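Local atomic coordinates of N-acetylmuramoyl-l-alanine amidase (Bartonella henselae, PDB entry 3NE8), a protein that probably hydrolyses, with the help of a zinc ion, the amide bond between N-acetylmuramic acid and L-alanine in peptidoglycan during cell-wall remodelling at division. Residues S80-T85 with L188-Y193; L9-G14 with V31-A36. All blocks are in the same frame, centred on the assembly; numbering follows the deposited sequence. Where two conformers were deposited one is given.

Contact 1 (S80-T85 with L188-Y193); sequences SIHADT and LIEIGY. With ZN (zinc ion), chain B.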
loop_
_atom_site.group_PDB
_atom_site.type_symbol
_atom_site.label_atom_id
_atom_site.label_comp_id
_atom_site.label_asym_id
_atom_site.label_seq_id
_atom_site.Cartn_x
_atom_site.Cartn_y
_atom_site.Cartn_z
ATOM N N SER A 80 -8.477 -3.343 16.378
ATOM C CA SER A 80 -9.074 -3.077 17.677
ATOM C C SER A 80 -10.192 -2.066 17.491
ATOM O O SER A 80 -9.998 -1.008 16.873
ATOM C CB SER A 80 -8.024 -2.545 18.649
ATOM O OG SER A 80 -8.541 -2.469 19.975
ATOM N N ILE A 81 -11.363 -2.397 18.027
ATOM C CA ILE A 81 -12.599 -1.664 17.768
ATOM C C ILE A 81 -13.029 -0.906 19.022
ATOM O O ILE A 81 -13.158 -1.507 20.095
ATOM C CB ILE A 81 -13.703 -2.664 17.368
ATOM C CG1 ILE A 81 -13.328 -3.374 16.061
ATOM C CG2 ILE A 81 -15.072 -1.987 17.270
ATOM C CD1 ILE A 81 -13.999 -4.704 15.853
ATOM N N HIS A 82 -13.241 0.404 18.874
ATOM C CA HIS A 82 -13.511 1.314 19.984
ATOM C C HIS A 82 -14.621 2.303 19.685
ATOM O O HIS A 82 -14.979 2.516 18.525
ATOM C CB HIS A 82 -12.225 2.052 20.371
ATOM C CG HIS A 82 -11.252 1.158 21.056
ATOM N ND1 HIS A 82 -11.150 1.099 22.427
ATOM C CD2 HIS A 82 -10.431 0.196 20.569
ATOM C CE1 HIS A 82 -10.276 0.162 22.755
ATOM N NE2 HIS A 82 -9.824 -0.397 21.648
ATOM N N ALA A 83 -15.165 2.882 20.752
ATOM C CA ALA A 83 -16.130 3.970 20.660
ATOM C C ALA A 83 -15.969 4.842 21.906
ATOM O O ALA A 83 -16.795 4.824 22.821
ATOM C CB ALA A 83 -17.545 3.432 20.541
ATOM N N ASP A 84 -14.879 5.596 21.936
ATOM C CA ASP A 84 -14.431 6.250 23.151
ATOM C C ASP A 84 -15.024 7.621 23.395
ATOM O O ASP A 84 -15.695 8.199 22.543
ATOM C CB ASP A 84 -12.908 6.367 23.118
ATOM C CG ASP A 84 -12.239 5.034 23.328
ATOM O OD1 ASP A 84 -12.388 4.486 24.440
ATOM O OD2 ASP A 84 -11.599 4.514 22.392
ATOM N N THR A 85 -14.778 8.128 24.592
ATOM C CA THR A 85 -15.022 9.527 24.890
ATOM C C THR A 85 -13.723 10.281 24.643
ATOM O O THR A 85 -12.656 9.828 25.061
ATOM C CB THR A 85 -15.449 9.720 26.354
ATOM O OG1 THR A 85 -16.821 9.341 26.504
ATOM C CG2 THR A 85 -15.288 11.175 26.772
ATOM N N LEU A 188 -6.390 0.683 15.114
ATOM C CA LEU A 188 -7.465 0.900 16.064
ATOM C C LEU A 188 -8.510 1.764 15.376
ATOM O O LEU A 188 -8.205 2.863 14.896
ATOM C CB LEU A 188 -6.933 1.566 17.337
ATOM C CG LEU A 188 -7.930 1.772 18.481
ATOM C CD1 LEU A 188 -7.204 1.745 19.818
ATOM C CD2 LEU A 188 -8.738 3.046 18.325
ATOM N N ILE A 189 -9.735 1.265 15.286
ATOM C CA ILE A 189 -10.800 2.005 14.624
ATOM C C ILE A 189 -11.788 2.510 15.649
ATOM O O ILE A 189 -12.334 1.728 16.431
ATOM C CB ILE A 189 -11.542 1.149 13.593
ATOM C CG1 ILE A 189 -10.563 0.670 12.520
ATOM C CG2 ILE A 189 -12.692 1.938 12.966
ATOM C CD1 ILE A 189 -11.196 -0.178 11.433
ATOM N N GLU A 190 -11.976 3.826 15.688
ATOM C CA GLU A 190 -13.073 4.408 16.447
ATOM C C GLU A 190 -14.264 4.417 15.516
ATOM O O GLU A 190 -14.255 5.104 14.491
ATOM C CB GLU A 190 -12.755 5.836 16.892
ATOM C CG GLU A 190 -11.613 5.942 17.882
ATOM C CD GLU A 190 -11.965 5.503 19.291
ATOM O OE1 GLU A 190 -13.156 5.267 19.593
ATOM O OE2 GLU A 190 -11.020 5.402 20.112
ATOM N N ILE A 191 -15.278 3.623 15.824
ATOM C CA ILE A 191 -16.400 3.632 14.914
ATOM C C ILE A 191 -17.180 4.932 15.074
ATOM O O ILE A 191 -17.801 5.376 14.105
ATOM C CB ILE A 191 -17.271 2.403 15.035
ATOM C CG1 ILE A 191 -17.776 2.290 16.463
ATOM C CG2 ILE A 191 -16.479 1.171 14.622
ATOM C CD1 ILE A 191 -18.842 1.238 16.654
ATOM N N GLY A 192 -17.074 5.559 16.248
ATOM C CA GLY A 192 -17.597 6.889 16.524
ATOM C C GLY A 192 -17.223 7.226 17.956
ATOM O O GLY A 192 -16.648 6.387 18.646
ATOM N N TYR A 193 -17.553 8.430 18.416
ATOM C CA TYR A 193 -17.207 8.825 19.776
ATOM C C TYR A 193 -18.445 8.947 20.645
ATOM O O TYR A 193 -19.333 9.747 20.367
ATOM C CB TYR A 193 -16.408 10.136 19.774
ATOM C CG TYR A 193 -15.089 9.968 19.056
ATOM C CD1 TYR A 193 -13.971 9.481 19.721
ATOM C CD2 TYR A 193 -14.978 10.242 17.698
ATOM C CE1 TYR A 193 -12.761 9.290 19.056
ATOM C CE2 TYR A 193 -13.769 10.058 17.025
ATOM C CZ TYR A 193 -12.668 9.585 17.710
ATOM O OH TYR A 193 -11.466 9.399 17.060
HETATM ZN ZN ZN B . -11.970 2.460 23.920
#
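Two neighbouring parallel strands of the central sheet, 77-82 and 186-190, run side by side here and deliver residues from their C-terminal ends to the zinc site. Their ladder alternates from chain to chain: Ile189 N gives a hydrogen bond to Ser80 O (2.8 Å), His82 N to Ile189 O, and Ile191 N to His82 O. On the sheet face that carries Ser80, His82, Leu188 and Glu190, the His82 ring coordinates zinc through ND1 (2.2 Å). Its NE2 donates almost in the ring plane to Ser80 OG (3.0 Å), a hydroxyl also bonded to Asp10, so the ring is fixed at both nitrogens. Leu188 crosses the imidazole at about a right angle and lays CG 3.6 Å from His82 CD2, an apolar branch that packs against the ring and offers the zinc no ligand. Glu190 bends at chi2 (-75°), which turns its carboxylate across to the chain after strand 77-82; OE1 takes the Asp84 amide N at 2.9 Å, on the syn side, 23° out of the carboxylate plane. Its OE2 lies only 2.5 Å from Asp84 OD2, while Asp84 grips zinc with both oxygens, OD1 at 2.1 Å and OD2 more loosely at 2.6 Å. The contact thus sets zinc ligands at the C-terminal ends of neighbouring parallel strands, as in the N-acetylmuramoyl-L-alanine amidase family of zinc hydrolases.

Contact 2 (L9-G14 with V31-A36); sequences LDPGHG and VTLAFA. With ZN (zinc ion), chain B.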
loop_
_atom_site.group_PDB
_atom_site.type_symbol
_atom_site.label_atom_id
_atom_site.label_comp_id
_atom_site.label_asym_id
_atom_site.label_seq_id
_atom_site.Cartn_x
_atom_site.Cartn_y
_atom_site.Cartn_z
ATOM N N LEU A 9 -10.135 -9.670 15.341
ATOM C CA LEU A 9 -10.874 -8.495 15.767
ATOM C C LEU A 9 -10.850 -8.413 17.280
ATOM O O LEU A 9 -11.102 -9.406 17.967
ATOM C CB LEU A 9 -12.325 -8.559 15.298
ATOM C CG LEU A 9 -12.518 -8.803 13.804
ATOM C CD1 LEU A 9 -13.992 -8.875 13.446
ATOM C CD2 LEU A 9 -11.825 -7.740 12.968
ATOM N N ASP A 10 -10.574 -7.221 17.794
ATOM C CA ASP A 10 -10.484 -6.984 19.223
ATOM C C ASP A 10 -11.571 -6.019 19.667
ATOM O O ASP A 10 -11.450 -4.805 19.488
ATOM C CB ASP A 10 -9.112 -6.389 19.562
ATOM C CG ASP A 10 -9.000 -5.991 21.014
ATOM O OD1 ASP A 10 -9.354 -6.832 21.867
ATOM O OD2 ASP A 10 -8.592 -4.842 21.314
ATOM N N PRO A 11 -12.656 -6.546 20.262
ATOM C CA PRO A 11 -13.676 -5.638 20.806
ATOM C C PRO A 11 -13.133 -4.941 22.054
ATOM O O PRO A 11 -12.870 -5.590 23.073
ATOM C CB PRO A 11 -14.845 -6.574 21.166
ATOM C CG PRO A 11 -14.523 -7.904 20.539
ATOM C CD PRO A 11 -13.026 -7.962 20.443
ATOM N N GLY A 12 -12.929 -3.629 21.964
ATOM C CA GLY A 12 -12.343 -2.895 23.075
ATOM C C GLY A 12 -13.090 -3.090 24.384
ATOM O O GLY A 12 -14.320 -3.243 24.406
ATOM N N HIS A 13 -12.333 -3.070 25.482
ATOM C CA HIS A 13 -12.889 -3.124 26.837
ATOM C C HIS A 13 -13.525 -4.478 27.091
ATOM O O HIS A 13 -13.138 -5.453 26.448
ATOM C CB HIS A 13 -13.793 -1.912 27.092
ATOM C CG HIS A 13 -13.144 -0.646 26.643
ATOM N ND1 HIS A 13 -12.162 -0.013 27.375
ATOM C CD2 HIS A 13 -13.225 0.019 25.467
ATOM C CE1 HIS A 13 -11.694 1.013 26.683
ATOM N NE2 HIS A 13 -12.324 1.055 25.520
ATOM N N GLY A 14 -14.425 -4.571 28.067
ATOM C CA GLY A 14 -15.001 -5.853 28.448
ATOM C C GLY A 14 -14.950 -6.107 29.941
ATOM O O GLY A 14 -14.035 -5.670 30.641
ATOM N N VAL A 31 -21.060 -2.036 22.588
ATOM C CA VAL A 31 -21.032 -1.581 21.208
ATOM C C VAL A 31 -19.880 -2.239 20.447
ATOM O O VAL A 31 -20.045 -2.655 19.297
ATOM C CB VAL A 31 -20.873 -0.036 21.134
ATOM C CG1 VAL A 31 -20.584 0.427 19.701
ATOM C CG2 VAL A 31 -22.103 0.656 21.694
ATOM N N THR A 32 -18.709 -2.304 21.065
ATOM C CA THR A 32 -17.562 -2.836 20.337
ATOM C C THR A 32 -17.726 -4.340 20.054
ATOM O O THR A 32 -17.340 -4.805 18.982
ATOM C CB THR A 32 -16.243 -2.598 21.080
ATOM O OG1 THR A 32 -16.282 -3.306 22.331
ATOM C CG2 THR A 32 -15.990 -1.101 21.304
ATOM N N LEU A 33 -18.279 -5.095 21.011
ATOM C CA LEU A 33 -18.537 -6.520 20.804
ATOM C C LEU A 33 -19.574 -6.705 19.699
ATOM O O LEU A 33 -19.398 -7.553 18.817
ATOM C CB LEU A 33 -18.971 -7.191 22.111
ATOM C CG LEU A 33 -19.245 -8.696 22.062
ATOM C CD1 LEU A 33 -18.012 -9.467 21.611
ATOM C CD2 LEU A 33 -19.707 -9.191 23.422
ATOM N N ALA A 34 -20.639 -5.902 19.725
ATOM C CA ALA A 34 -21.677 -6.013 18.701
ATOM C C ALA A 34 -21.095 -5.682 17.331
ATOM O O ALA A 34 -21.412 -6.312 16.321
ATOM C CB ALA A 34 -22.857 -5.092 19.021
ATOM N N PHE A 35 -20.268 -4.646 17.274
ATOM C CA PHE A 35 -19.654 -4.270 16.007
ATOM C C PHE A 35 -18.713 -5.365 15.508
ATOM O O PHE A 35 -18.706 -5.694 14.317
ATOM C CB PHE A 35 -18.920 -2.934 16.112
ATOM C CG PHE A 35 -18.469 -2.418 14.775
ATOM C CD1 PHE A 35 -19.318 -1.638 14.007
ATOM C CD2 PHE A 35 -17.236 -2.776 14.259
ATOM C CE1 PHE A 35 -18.926 -1.182 12.758
ATOM C CE2 PHE A 35 -16.840 -2.325 13.001
ATOM C CZ PHE A 35 -17.692 -1.529 12.260
ATOM N N ALA A 36 -17.895 -5.910 16.401
ATOM C CA ALA A 36 -16.984 -6.986 16.028
ATOM C C ALA A 36 -17.753 -8.174 15.469
ATOM O O ALA A 36 -17.325 -8.781 14.479
ATOM C CB ALA A 36 -16.130 -7.412 17.216
HETATM ZN ZN ZN B . -11.970 2.460 23.920
#
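Thr32 turns OG1 into the position between its backbone N and carbonyl carbon (chi1 63°), which aims the hydroxyl at the loop following strand 5-11. There it donates to Gly12 O at 2.9 Å, meeting a lone pair in the carbonyl plane. The beta-branched threonine brings its methyl along as well, CG2 lying 4.0 Å from Gly12 N, so polar and apolar branches both face the turn. Leu33, with CG anti to the backbone N (chi1 -179°), crosses Pro11 at a slant and brings CD1 4.0 Å from Pro11 CG.

Strand 5-11 and helix 28-45 are the first two elements of a beta-alpha-beta unit that ends in strand 49-53, and their short segments run at 155°, close to antiparallel, as the helix runs back along one face of the sheet. Pro11 has the largest share of the strand's buried surface here: CB sits 3.7 Å from Leu33 CA, while CG meets the methyl of Ala36, also at 3.7 Å. Its compact ring fills the space between strand and helix without a flexible side chain. Alanine at 36 lets the helix come near, and one turn on from Thr32 it lies against Leu9, whose CD1 rests 3.5 Å from Ala36 O. Leu9 also touches Val51 and Leu53 of strand 49-53, filling the layer between helix and sheet. Beyond Gly12 the chain carries His13 to the metal: NE2 binds zinc at 2.2 Å, and ND1 is hydrogen-bonded to Asp17, a second-shell partner that fixes the ring's rotation.

Both contacts are buried, and both end at the same zinc ion, to which contact 1 supplies His82 and Asp84 and contact 2 His13; Glu28 and Glu115 complete the site. They share the sheet, since strands 5-11 and 77-82 are neighbours in it, and Ile81 N bonds to Asp10 O (2.8 Å) between them. Their chemistry follows their place. Contact 1 pairs strand with strand through backbone bonds, with zinc ligands and acids on one face and isoleucines on the other; contact 2 lays a helix on the sheet, mostly apolar, with one side-chain hydrogen bond. That helix also covers contact 1: Phe35 and Ala36 touch Ile81, and Val31 touches Ile191.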